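Local coordinates for protein probable porin (Pseudomonas aeruginosa, PDB 4FSO) that probably forms a water-filled channel through the outer membrane that lets small solutes pass, at residues A[108-111]-A[116-119]; A[127-132]-A[139-144]; A[199-202]-A[206-209]; A[174-179]-A[185-190]. One frame throughout, in Å; residues are numbered along the deposited sequence.

Interaction 1. Residues A[108-111]-A[116-119]; sequences GKMR and QFRY. With C8E ((hydroxyethyloxy)tri(ethyloxy)octane), chain J.
Met110 and Phe117 form an antiparallel hydrogen-bonded pair, and with Gly108 they supply about half of the surface buried between the strands. Met110 N donates to Phe117 O at 2.9 Å, and Phe117 N answers to Met110 O at 3.0 Å. Gly108 repeats the scheme with Tyr119, its N donating to Tyr119 O at 2.8 Å and its O accepting from Tyr119 N.

On the face shared by Met110 and Phe117, Met110 SD lies oblique to the ring, 4.3 Å from Phe117 CD2, and the bend at chi3 turns CE toward the ether chain of the detergent C8E. Phe117 holds CG anti to its own N (chi1 175°), which swings the ring toward the Tyr119 end of its strand. The detergent runs along this face: its alkyl C3 meets the ring edge 3.8 Å from Phe117 CE1, while its C10 rests 3.5 Å from Phe117 CB.

On the opposite face, Lys109 CB touches Arg118 CG at 3.6 Å. Lys109 NZ continues to a salt bridge with Asp66 and a hydrogen bond to Ser54 O.

The two faces thus differ in chemistry: an apolar side that binds detergent, consistent with one that faces membrane lipid, and a charged side consistent with the water-filled interior of a barrel.

Interaction 2. Residues A[127-132]-A[139-144]; sequences PLLKYN and TLFHGA
The backbones of segments 127-132 and 139-144 share no hydrogen bond and come nearest just beyond their short strands, 129-131 and 140-142, where Asn132 O lies 4.3 Å from Thr139 N. Both strands pair instead with strand 121-126, each antiparallel to it. With no backbone bond across the contact, it is carried mainly by the side chains of Leu129 and Phe141.

These two reach out from opposite directions. Leu129, with chi1 near trans (-155°), points its isopropyl end at the ring of Phe141. One methyl, CD1, sits almost exactly over the middle of the ring face, 4.0 Å from the centroid and 8° off the normal, a well-centred CH-pi contact. The other, CD2, lies 4.0 Å from Phe141 CE2, so the two branches of the leucine spread across the ring rather than meeting it at a single atom. Strand 154-165 adds to the cluster: Leu161 touches both residues, and the ring of Tyr164 meets that of Phe141. Nearer the loop, Thr139 is buried and its OG1 is satisfied by a hydrogen bond to Gly293 O.

Beyond Phe141 the chain turns a corner at Gly143, whose phi of 158° and psi of -144° suit a residue without a side chain.

With its centre about 10 Å from that of the chain, the contact belongs to a loop folded into the barrel, consistent with the third extracellular loop that helps narrow the channel in OprD-family porins.

Interaction 3. Residues A[199-202]-A[206-209]; sequences DYQV and LLLQ
Val202 and Leu208 meet at the apolar centre, with Val202 CG2 3.7 Å from Leu208 CD2. The CB of Val202 also packs on a methyl of Leu206, CD2, at 4.0 Å, while its CG2 lies over one face of the Tyr200 ring, offset toward the rim. The Tyr200 side chain extends away from its backbone N (chi1 -177°), which leans the ring along its own strand to the Val202 end; across the strands its CB faces Leu208 CB. Leu206 is additionally touched by a bound detergent molecule.

The backbones of Tyr200 and Leu208 make an antiparallel hydrogen-bonded pair. Leu208 N donates to Tyr200 O at 2.7 Å in a nearly straight bond (176°), and Tyr200 N donates to Leu208 O at 2.9 Å.

The reverse face is mixed. Gln201 and Leu207 cross at about a right angle, OE1 of the glutamine lying 3.5 Å from Leu207 CB, while Gln201 NE2 bonds to Asn203 O. Leu207 CD1 also reaches Asp199 CB. At the polar edge Asp199 and Gln209 run side by side: Gln209 NE2 donates to Asp199 OD1 at 3.2 Å, its amide plane containing the acceptor within 10°, but it meets the oxygen from above the carboxylate plane. Asp199 OD1 is also gripped by Gln197 NE2, and Gln209 OE1 by Tyr223 OH.

Strands 193-203 and 206-215 make a beta hairpin of the barrel wall, its tight turn probably at the periplasmic rim, where porin strands are joined by short turns.

Interaction 4. Residues A[174-179]-A[185-190]; sequences DIRLHC and ACDTTG
Thr189 OG1 lies over one face of the Arg176 guanidinium, 3.8 Å from NH1, and Asp187 OD1 approaches the same group obliquely. That oxygen is 3.0 Å from Arg176 NH2 but well out of the guanidinium plane, so the salt bridge rests on charge and no N-H points at it; the two planes are 45° apart. The carbonyl carbon of Asp174 lies at the guanidinium edge, in plane, and its O takes a weak hydrogen bond from Arg176 NH1. The arginine chain runs extended from CG to NE, which carries the charge out to Asp187.

Apart from Asp174, at the end of strand 173-174, both segments belong to the loop leading to strand 193-203, on the extracellular side if the usual porin topology holds. The loop doubles back through a single backbone bridge, Arg176 with Thr189, flanked by bonds from Gly190 N to Ile175 O (3.1 Å) and from Leu177 N to Thr188 O (3.2 Å).

Farther along, a water links the segments, donating to Leu177 O and Ala185 O and accepting from Thr188 N. Next to it the disulfide joins Cys179 SG to Cys186 SG (2.0 Å, chi3 78°), although Cys186 is poorly ordered. The His178 ring stacks on Tyr290, which lies outside this loop.

From the N terminus, interaction 1 closes the turn after strand 101-112, interaction 2 the loop between 132 and 139, interaction 4 the loop between 179 and 185, and interaction 3 the turn between strands 193-203 and 206-215. Each closes before the next opens, so none nests or crosses. Interactions 1 and 3 fasten hairpins of the barrel wall across short turns, their centres about 24 Å apart. Neighbours still touch. Phe117 CE1 packs on Ala144 CB at 3.9 Å, joining interactions 1 and 2. Phe141 CD1 meets Ile175 CD1 at 3.9 Å, tying the loops of 2 and 4 together, and Pro127 CG lies 4.1 Å from Gln209 NE2, bringing interaction 2 against the second hairpin.

Interaction 1. Residues A[108-111]-A[116-119]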
loop_
_atom_site.group_PDB
_atom_site.type_symbol
_atom_site.label_atom_id
_atom_site.label_comp_id
_atom_site.label_asym_id
_atom_site.label_seq_id
_atom_site.Cartn_x
_atom_site.Cartn_y
_atom_site.Cartn_z
ATOM N N GLY A 108 7.783 17.489 13.302
ATOM C CA GLY A 108 9.119 17.711 13.811
ATOM C C GLY A 108 9.861 16.386 13.915
ATOM O O GLY A 108 9.257 15.353 14.183
ATOM N N LYS A 109 11.171 16.418 13.699
ATOM C CA LYS A 109 11.985 15.224 13.828
ATOM C C LYS A 109 13.243 15.489 14.643
ATOM O O LYS A 109 13.781 16.591 14.608
ATOM C CB LYS A 109 12.349 14.659 12.449
ATOM C CG LYS A 109 12.993 15.650 11.514
ATOM C CD LYS A 109 13.087 15.130 10.087
ATOM C CE LYS A 109 13.975 16.056 9.235
ATOM N NZ LYS A 109 13.762 15.912 7.765
ATOM N N MET A 110 13.682 14.482 15.402
ATOM C CA MET A 110 15.011 14.497 16.010
ATOM C C MET A 110 15.787 13.283 15.560
ATOM O O MET A 110 15.216 12.303 15.081
ATOM C CB MET A 110 14.955 14.456 17.523
ATOM C CG MET A 110 14.045 15.449 18.162
ATOM S SD MET A 110 13.507 14.686 19.695
ATOM C CE MET A 110 15.042 13.906 20.144
ATOM N N ARG A 111 17.094 13.338 15.763
ATOM C CA ARG A 111 17.975 12.262 15.360
ATOM C C ARG A 111 19.204 12.265 16.267
ATOM O O ARG A 111 19.740 13.317 16.617
ATOM C CB ARG A 111 18.342 12.442 13.886
ATOM C CG ARG A 111 19.460 11.588 13.338
ATOM C CD ARG A 111 20.378 12.457 12.468
ATOM N NE ARG A 111 21.134 13.439 13.255
ATOM C CZ ARG A 111 22.000 14.313 12.742
ATOM N NH1 ARG A 111 22.212 14.346 11.431
ATOM N NH2 ARG A 111 22.644 15.171 13.535
ATOM N N GLN A 116 15.907 7.861 15.207
ATOM C CA GLN A 116 15.176 9.069 14.866
ATOM C C GLN A 116 13.725 9.047 15.341
ATOM O O GLN A 116 13.077 8.001 15.375
ATOM C CB GLN A 116 15.274 9.346 13.362
ATOM C CG GLN A 116 15.356 8.093 12.526
ATOM C CD GLN A 116 16.399 8.185 11.428
ATOM O OE1 GLN A 116 17.252 7.299 11.289
ATOM N NE2 GLN A 116 16.332 9.251 10.633
ATOM N N PHE A 117 13.229 10.215 15.732
ATOM C CA PHE A 117 11.872 10.347 16.237
ATOM C C PHE A 117 11.176 11.408 15.405
ATOM O O PHE A 117 11.806 12.347 14.948
ATOM C CB PHE A 117 11.880 10.736 17.730
ATOM C CG PHE A 117 10.508 11.014 18.295
ATOM C CD1 PHE A 117 9.612 9.976 18.528
ATOM C CD2 PHE A 117 10.108 12.312 18.576
ATOM C CE1 PHE A 117 8.340 10.228 19.033
ATOM C CE2 PHE A 117 8.840 12.573 19.082
ATOM C CZ PHE A 117 7.955 11.527 19.312
ATOM N N ARG A 118 9.879 11.249 15.191
ATOM C CA ARG A 118 9.100 12.247 14.474
ATOM C C ARG A 118 7.779 12.375 15.186
ATOM O O ARG A 118 7.268 11.399 15.750
ATOM C CB ARG A 118 8.853 11.838 13.014
ATOM C CG ARG A 118 10.081 11.893 12.130
ATOM C CD ARG A 118 9.842 11.220 10.791
ATOM N NE ARG A 118 9.025 12.045 9.909
ATOM C CZ ARG A 118 7.953 11.616 9.250
ATOM N NH1 ARG A 118 7.559 10.345 9.362
ATOM N NH2 ARG A 118 7.281 12.468 8.475
ATOM N N TYR A 119 7.229 13.580 15.155
ATOM C CA TYR A 119 5.918 13.831 15.715
ATOM C C TYR A 119 5.254 14.797 14.756
ATOM O O TYR A 119 5.886 15.743 14.312
ATOM C CB TYR A 119 6.039 14.413 17.134
ATOM C CG TYR A 119 4.741 14.452 17.929
ATOM C CD1 TYR A 119 3.513 14.693 17.312
ATOM C CD2 TYR A 119 4.748 14.258 19.302
ATOM C CE1 TYR A 119 2.335 14.733 18.029
ATOM C CE2 TYR A 119 3.570 14.298 20.038
ATOM C CZ TYR A 119 2.368 14.536 19.392
ATOM O OH TYR A 119 1.197 14.578 20.110
HETATM C C1 C8E J . 5.126 5.181 20.283
HETATM C C2 C8E J . 6.198 5.962 19.515
HETATM C C3 C8E J . 6.921 6.975 20.414
HETATM C C4 C8E J . 7.906 6.332 21.401
HETATM C C5 C8E J . 8.432 7.325 22.444
HETATM C C6 C8E J . 9.957 7.418 22.404
HETATM C C7 C8E J . 10.447 8.853 22.581
HETATM C C8 C8E J . 11.969 8.819 22.387
HETATM O O9 C8E J . 12.511 10.130 22.285
HETATM C C10 C8E J . 13.132 10.443 21.035
HETATM C C11 C8E J . 14.654 10.218 21.071
HETATM O O12 C8E J . 15.294 10.825 19.950
HETATM C C13 C8E J . 16.514 10.187 19.583
HETATM C C14 C8E J . 17.304 9.763 20.816
HETATM O O15 C8E J . 17.792 8.444 20.689
#

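Interaction 2. Residues A[127-132]-A[139-144]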
loop_
_atom_site.group_PDB
_atom_site.type_symbol
_atom_site.label_atom_id
_atom_site.label_comp_id
_atom_site.label_asym_id
_atom_site.label_seq_id
_atom_site.Cartn_x
_atom_site.Cartn_y
_atom_site.Cartn_z
ATOM N N PRO A 127 3.982 -2.908 6.755
ATOM C CA PRO A 127 3.034 -4.037 6.633
ATOM C C PRO A 127 1.664 -3.877 7.316
ATOM O O PRO A 127 0.669 -4.334 6.757
ATOM C CB PRO A 127 3.819 -5.208 7.250
ATOM C CG PRO A 127 5.233 -4.880 6.888
ATOM C CD PRO A 127 5.319 -3.388 7.146
ATOM N N LEU A 128 1.609 -3.246 8.488
ATOM C CA LEU A 128 0.342 -3.060 9.184
ATOM C C LEU A 128 -0.438 -1.844 8.629
ATOM O O LEU A 128 -1.656 -1.726 8.817
ATOM C CB LEU A 128 0.586 -2.971 10.699
ATOM C CG LEU A 128 0.673 -4.254 11.563
ATOM C CD1 LEU A 128 1.177 -5.470 10.836
ATOM C CD2 LEU A 128 1.548 -4.030 12.765
ATOM N N LEU A 129 0.267 -0.960 7.923
ATOM C CA LEU A 129 -0.352 0.205 7.279
ATOM C C LEU A 129 0.418 0.654 6.008
ATOM O O LEU A 129 1.423 1.381 6.088
ATOM C CB LEU A 129 -0.492 1.372 8.282
ATOM C CG LEU A 129 -1.572 2.462 8.080
ATOM C CD1 LEU A 129 -1.401 3.602 9.079
ATOM C CD2 LEU A 129 -1.645 3.040 6.662
ATOM N N LYS A 130 -0.038 0.208 4.843
ATOM C CA LYS A 130 0.497 0.720 3.572
ATOM C C LYS A 130 -0.339 1.918 3.263
ATOM O O LYS A 130 -1.537 1.763 3.074
ATOM C CB LYS A 130 0.281 -0.265 2.409
ATOM C CG LYS A 130 1.081 -1.536 2.477
ATOM C CD LYS A 130 2.565 -1.247 2.651
ATOM C CE LYS A 130 3.303 -0.980 1.338
ATOM N NZ LYS A 130 4.796 -0.986 1.576
ATOM N N TYR A 131 0.241 3.106 3.198
ATOM C CA TYR A 131 -0.590 4.247 2.821
ATOM C C TYR A 131 -1.022 4.046 1.364
ATOM O O TYR A 131 -0.271 3.491 0.513
ATOM C CB TYR A 131 0.123 5.587 3.016
ATOM C CG TYR A 131 0.979 5.995 1.837
ATOM C CD1 TYR A 131 2.090 5.247 1.481
ATOM C CD2 TYR A 131 0.672 7.126 1.079
ATOM C CE1 TYR A 131 2.867 5.600 0.412
ATOM C CE2 TYR A 131 1.452 7.496 0.007
ATOM C CZ TYR A 131 2.551 6.722 -0.321
ATOM O OH TYR A 131 3.358 7.047 -1.385
ATOM N N ASN A 132 -2.260 4.448 1.101
ATOM C CA ASN A 132 -2.863 4.256 -0.203
ATOM C C ASN A 132 -2.506 5.398 -1.149
ATOM O O ASN A 132 -2.591 6.578 -0.787
ATOM C CB ASN A 132 -4.377 4.090 -0.079
ATOM C CG ASN A 132 -5.024 3.630 -1.382
ATOM O OD1 ASN A 132 -4.343 3.166 -2.311
ATOM N ND2 ASN A 132 -6.348 3.741 -1.450
ATOM N N THR A 139 -3.609 9.741 1.913
ATOM C CA THR A 139 -4.172 9.884 3.243
ATOM C C THR A 139 -3.106 10.519 4.109
ATOM O O THR A 139 -1.923 10.455 3.797
ATOM C CB THR A 139 -4.531 8.527 3.848
ATOM O OG1 THR A 139 -4.870 7.608 2.799
ATOM C CG2 THR A 139 -5.692 8.678 4.813
ATOM N N LEU A 140 -3.517 11.118 5.208
ATOM C CA LEU A 140 -2.576 11.816 6.045
ATOM C C LEU A 140 -2.790 11.370 7.474
ATOM O O LEU A 140 -3.848 11.615 8.036
ATOM C CB LEU A 140 -2.825 13.319 5.933
ATOM C CG LEU A 140 -1.638 14.174 6.365
ATOM C CD1 LEU A 140 -0.494 13.948 5.404
ATOM C CD2 LEU A 140 -2.001 15.633 6.419
ATOM N N PHE A 141 -1.805 10.715 8.072
ATOM C CA PHE A 141 -1.975 10.309 9.464
ATOM C C PHE A 141 -1.235 11.234 10.388
ATOM O O PHE A 141 -0.329 11.952 9.969
ATOM C CB PHE A 141 -1.584 8.848 9.676
ATOM C CG PHE A 141 -2.476 7.897 8.943
ATOM C CD1 PHE A 141 -3.544 7.297 9.582
ATOM C CD2 PHE A 141 -2.277 7.642 7.592
ATOM C CE1 PHE A 141 -4.390 6.429 8.898
ATOM C CE2 PHE A 141 -3.114 6.764 6.898
ATOM C CZ PHE A 141 -4.174 6.159 7.551
ATOM N N HIS A 142 -1.659 11.252 11.642
ATOM C CA HIS A 142 -1.016 12.092 12.640
ATOM C C HIS A 142 -0.561 11.292 13.836
ATOM O O HIS A 142 -1.273 10.416 14.324
ATOM C CB HIS A 142 -1.912 13.258 13.036
ATOM C CG HIS A 142 -1.858 14.387 12.055
ATOM N ND1 HIS A 142 -2.297 14.262 10.753
ATOM C CD2 HIS A 142 -1.366 15.643 12.170
ATOM C CE1 HIS A 142 -2.100 15.403 10.114
ATOM N NE2 HIS A 142 -1.539 16.259 10.951
ATOM N N GLY A 143 0.650 11.572 14.289
ATOM C CA GLY A 143 1.195 10.822 15.392
ATOM C C GLY A 143 2.698 10.842 15.497
ATOM O O GLY A 143 3.338 11.840 15.220
ATOM N N ALA A 144 3.257 9.717 15.910
ATOM C CA ALA A 144 4.642 9.675 16.344
ATOM C C ALA A 144 5.315 8.438 15.775
ATOM O O ALA A 144 4.720 7.346 15.710
ATOM C CB ALA A 144 4.711 9.655 17.873
#

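Interaction 3. Residues A[199-202]-A[206-209]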
loop_
_atom_site.group_PDB
_atom_site.type_symbol
_atom_site.label_atom_id
_atom_site.label_comp_id
_atom_site.label_asym_id
_atom_site.label_seq_id
_atom_site.Cartn_x
_atom_site.Cartn_y
_atom_site.Cartn_z
ATOM N N ASP A 199 12.867 -5.540 11.796
ATOM C CA ASP A 199 13.356 -5.984 10.481
ATOM C C ASP A 199 14.759 -6.568 10.584
ATOM O O ASP A 199 15.703 -5.849 10.896
ATOM C CB ASP A 199 13.417 -4.809 9.497
ATOM C CG ASP A 199 12.048 -4.307 9.091
ATOM O OD1 ASP A 199 11.143 -5.159 8.947
ATOM O OD2 ASP A 199 11.882 -3.067 8.916
ATOM N N TYR A 200 14.912 -7.860 10.310
ATOM C CA TYR A 200 16.230 -8.490 10.387
ATOM C C TYR A 200 16.685 -8.811 8.984
ATOM O O TYR A 200 16.041 -9.597 8.291
ATOM C CB TYR A 200 16.146 -9.760 11.212
ATOM C CG TYR A 200 17.467 -10.484 11.423
ATOM C CD1 TYR A 200 18.690 -9.847 11.215
ATOM C CD2 TYR A 200 17.484 -11.813 11.836
ATOM C CE1 TYR A 200 19.890 -10.526 11.410
ATOM C CE2 TYR A 200 18.666 -12.488 12.036
ATOM C CZ TYR A 200 19.864 -11.851 11.824
ATOM O OH TYR A 200 21.033 -12.553 12.029
ATOM N N GLN A 201 17.780 -8.191 8.549
ATOM C CA GLN A 201 18.315 -8.475 7.221
ATOM C C GLN A 201 19.416 -9.514 7.354
ATOM O O GLN A 201 20.584 -9.179 7.513
ATOM C CB GLN A 201 18.809 -7.208 6.502
ATOM C CG GLN A 201 19.247 -7.431 5.027
ATOM C CD GLN A 201 18.080 -7.445 4.006
ATOM O OE1 GLN A 201 17.258 -6.522 3.956
ATOM N NE2 GLN A 201 18.027 -8.494 3.183
ATOM N N VAL A 202 19.008 -10.778 7.297
ATOM C CA VAL A 202 19.889 -11.918 7.502
ATOM C C VAL A 202 21.078 -11.903 6.560
ATOM O O VAL A 202 22.218 -12.013 7.007
ATOM C CB VAL A 202 19.126 -13.215 7.316
ATOM C CG1 VAL A 202 19.973 -14.378 7.775
ATOM C CG2 VAL A 202 17.805 -13.157 8.092
ATOM N N LEU A 206 18.190 -11.766 1.890
ATOM C CA LEU A 206 17.084 -12.185 2.739
ATOM C C LEU A 206 16.733 -11.286 3.923
ATOM O O LEU A 206 17.567 -10.967 4.762
ATOM C CB LEU A 206 17.310 -13.610 3.223
ATOM C CG LEU A 206 16.309 -14.129 4.254
ATOM C CD1 LEU A 206 14.892 -14.264 3.665
ATOM C CD2 LEU A 206 16.810 -15.445 4.870
ATOM N N LEU A 207 15.459 -10.927 3.986
ATOM C CA LEU A 207 14.951 -10.022 4.990
ATOM C C LEU A 207 13.760 -10.656 5.746
ATOM O O LEU A 207 12.793 -11.131 5.153
ATOM C CB LEU A 207 14.578 -8.700 4.318
ATOM C CG LEU A 207 13.626 -7.708 4.986
ATOM C CD1 LEU A 207 14.164 -7.239 6.324
ATOM C CD2 LEU A 207 13.375 -6.519 4.063
ATOM N N LEU A 208 13.871 -10.675 7.070
ATOM C CA LEU A 208 12.861 -11.247 7.949
ATOM C C LEU A 208 12.127 -10.115 8.633
ATOM O O LEU A 208 12.713 -9.086 8.945
ATOM C CB LEU A 208 13.515 -12.163 9.002
ATOM C CG LEU A 208 13.580 -13.653 8.678
ATOM C CD1 LEU A 208 13.910 -13.864 7.204
ATOM C CD2 LEU A 208 14.620 -14.300 9.552
ATOM N N GLN A 209 10.841 -10.301 8.869
ATOM C CA GLN A 209 10.040 -9.210 9.373
ATOM C C GLN A 209 9.033 -9.663 10.405
ATOM O O GLN A 209 8.226 -10.545 10.149
ATOM C CB GLN A 209 9.265 -8.577 8.240
ATOM C CG GLN A 209 10.075 -7.861 7.207
ATOM C CD GLN A 209 9.164 -7.050 6.287
ATOM O OE1 GLN A 209 8.354 -7.608 5.532
ATOM N NE2 GLN A 209 9.262 -5.727 6.380
#

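Interaction 4. Residues A[174-179]-A[185-190]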
loop_
_atom_site.group_PDB
_atom_site.type_symbol
_atom_site.label_atom_id
_atom_site.label_comp_id
_atom_site.label_asym_id
_atom_site.label_seq_id
_atom_site.Cartn_x
_atom_site.Cartn_y
_atom_site.Cartn_z
ATOM N N ASP A 174 -11.001 10.692 13.132
ATOM C CA ASP A 174 -10.509 9.527 13.859
ATOM C C ASP A 174 -10.368 8.254 13.029
ATOM O O ASP A 174 -11.181 7.983 12.142
ATOM C CB ASP A 174 -11.387 9.245 15.061
ATOM C CG ASP A 174 -10.581 8.832 16.242
ATOM O OD1 ASP A 174 -9.572 8.110 16.024
ATOM O OD2 ASP A 174 -10.934 9.250 17.366
ATOM N N ILE A 175 -9.344 7.465 13.356
ATOM C CA ILE A 175 -8.920 6.339 12.526
ATOM C C ILE A 175 -9.956 5.214 12.431
ATOM O O ILE A 175 -10.618 4.864 13.400
ATOM C CB ILE A 175 -7.585 5.810 13.009
ATOM C CG1 ILE A 175 -6.616 6.982 13.185
ATOM C CG2 ILE A 175 -7.052 4.742 12.072
ATOM C CD1 ILE A 175 -5.131 6.606 13.056
ATOM N N ARG A 176 -10.091 4.667 11.236
ATOM C CA ARG A 176 -11.226 3.839 10.888
ATOM C C ARG A 176 -10.807 2.514 10.348
ATOM O O ARG A 176 -9.776 2.368 9.688
ATOM C CB ARG A 176 -12.049 4.510 9.793
ATOM C CG ARG A 176 -13.146 5.375 10.292
ATOM C CD ARG A 176 -13.552 6.378 9.246
ATOM N NE ARG A 176 -14.725 7.123 9.696
ATOM C CZ ARG A 176 -14.714 8.042 10.662
ATOM N NH1 ARG A 176 -13.583 8.349 11.305
ATOM N NH2 ARG A 176 -15.845 8.659 10.991
ATOM N N LEU A 177 -11.666 1.550 10.617
ATOM C CA LEU A 177 -11.557 0.237 10.064
ATOM C C LEU A 177 -12.051 0.319 8.633
ATOM O O LEU A 177 -13.095 0.917 8.352
ATOM C CB LEU A 177 -12.449 -0.694 10.864
ATOM C CG LEU A 177 -12.422 -2.138 10.398
ATOM C CD1 LEU A 177 -11.078 -2.762 10.706
ATOM C CD2 LEU A 177 -13.533 -2.859 11.086
ATOM N N HIS A 178 -11.297 -0.271 7.716
ATOM C CA HIS A 178 -11.743 -0.328 6.341
ATOM C C HIS A 178 -12.995 -1.196 6.300
ATOM O O HIS A 178 -13.085 -2.229 6.980
ATOM C CB HIS A 178 -10.665 -0.916 5.444
ATOM C CG HIS A 178 -11.092 -1.037 4.010
ATOM N ND1 HIS A 178 -11.545 -2.221 3.467
ATOM C CD2 HIS A 178 -11.159 -0.112 3.027
ATOM C CE1 HIS A 178 -11.860 -2.019 2.199
ATOM N NE2 HIS A 178 -11.636 -0.754 1.907
ATOM N N CYS A 179 -13.966 -0.777 5.502
ATOM C CA CYS A 179 -15.273 -1.390 5.568
ATOM C C CYS A 179 -15.912 -1.436 4.184
ATOM O O CYS A 179 -17.009 -1.974 4.012
ATOM C CB CYS A 179 -16.159 -0.590 6.539
ATOM S SG CYS A 179 -17.010 0.828 5.777
ATOM N N ALA A 185 -18.531 -3.104 9.993
ATOM C CA ALA A 185 -19.402 -1.936 9.970
ATOM C C ALA A 185 -18.632 -0.644 9.640
ATOM O O ALA A 185 -17.469 -0.463 10.025
ATOM C CB ALA A 185 -20.198 -1.813 11.285
ATOM N N CYS A 186 -19.289 0.237 8.895
ATOM C CA CYS A 186 -18.685 1.499 8.506
ATOM C C CYS A 186 -18.627 2.437 9.702
ATOM O O CYS A 186 -19.448 2.313 10.615
ATOM C CB CYS A 186 -19.458 2.108 7.332
ATOM S SG CYS A 186 -18.986 1.360 5.746
ATOM N N ASP A 187 -17.637 3.337 9.716
ATOM C CA ASP A 187 -17.479 4.328 10.793
ATOM C C ASP A 187 -17.140 3.655 12.142
ATOM O O ASP A 187 -17.556 4.106 13.208
ATOM C CB ASP A 187 -18.743 5.207 10.896
ATOM C CG ASP A 187 -18.476 6.591 11.473
ATOM O OD1 ASP A 187 -17.631 6.717 12.385
ATOM O OD2 ASP A 187 -19.131 7.559 11.022
ATOM N N THR A 188 -16.386 2.561 12.083
ATOM C CA THR A 188 -15.912 1.901 13.290
ATOM C C THR A 188 -14.614 2.568 13.662
ATOM O O THR A 188 -13.685 2.593 12.863
ATOM C CB THR A 188 -15.566 0.439 13.036
ATOM O OG1 THR A 188 -16.642 -0.203 12.344
ATOM C CG2 THR A 188 -15.256 -0.275 14.363
ATOM N N THR A 189 -14.525 3.081 14.879
ATOM C CA THR A 189 -13.433 3.988 15.198
ATOM C C THR A 189 -12.521 3.449 16.285
ATOM O O THR A 189 -12.963 2.707 17.150
ATOM C CB THR A 189 -13.990 5.406 15.550
ATOM O OG1 THR A 189 -13.747 6.298 14.452
ATOM C CG2 THR A 189 -13.393 5.968 16.860
ATOM N N GLY A 190 -11.246 3.815 16.233
ATOM C CA GLY A 190 -10.348 3.504 17.331
ATOM C C GLY A 190 -9.672 4.742 17.880
ATOM O O GLY A 190 -9.429 5.695 17.146
HETATM O O HOH W 1 -15.224 1.804 9.566
#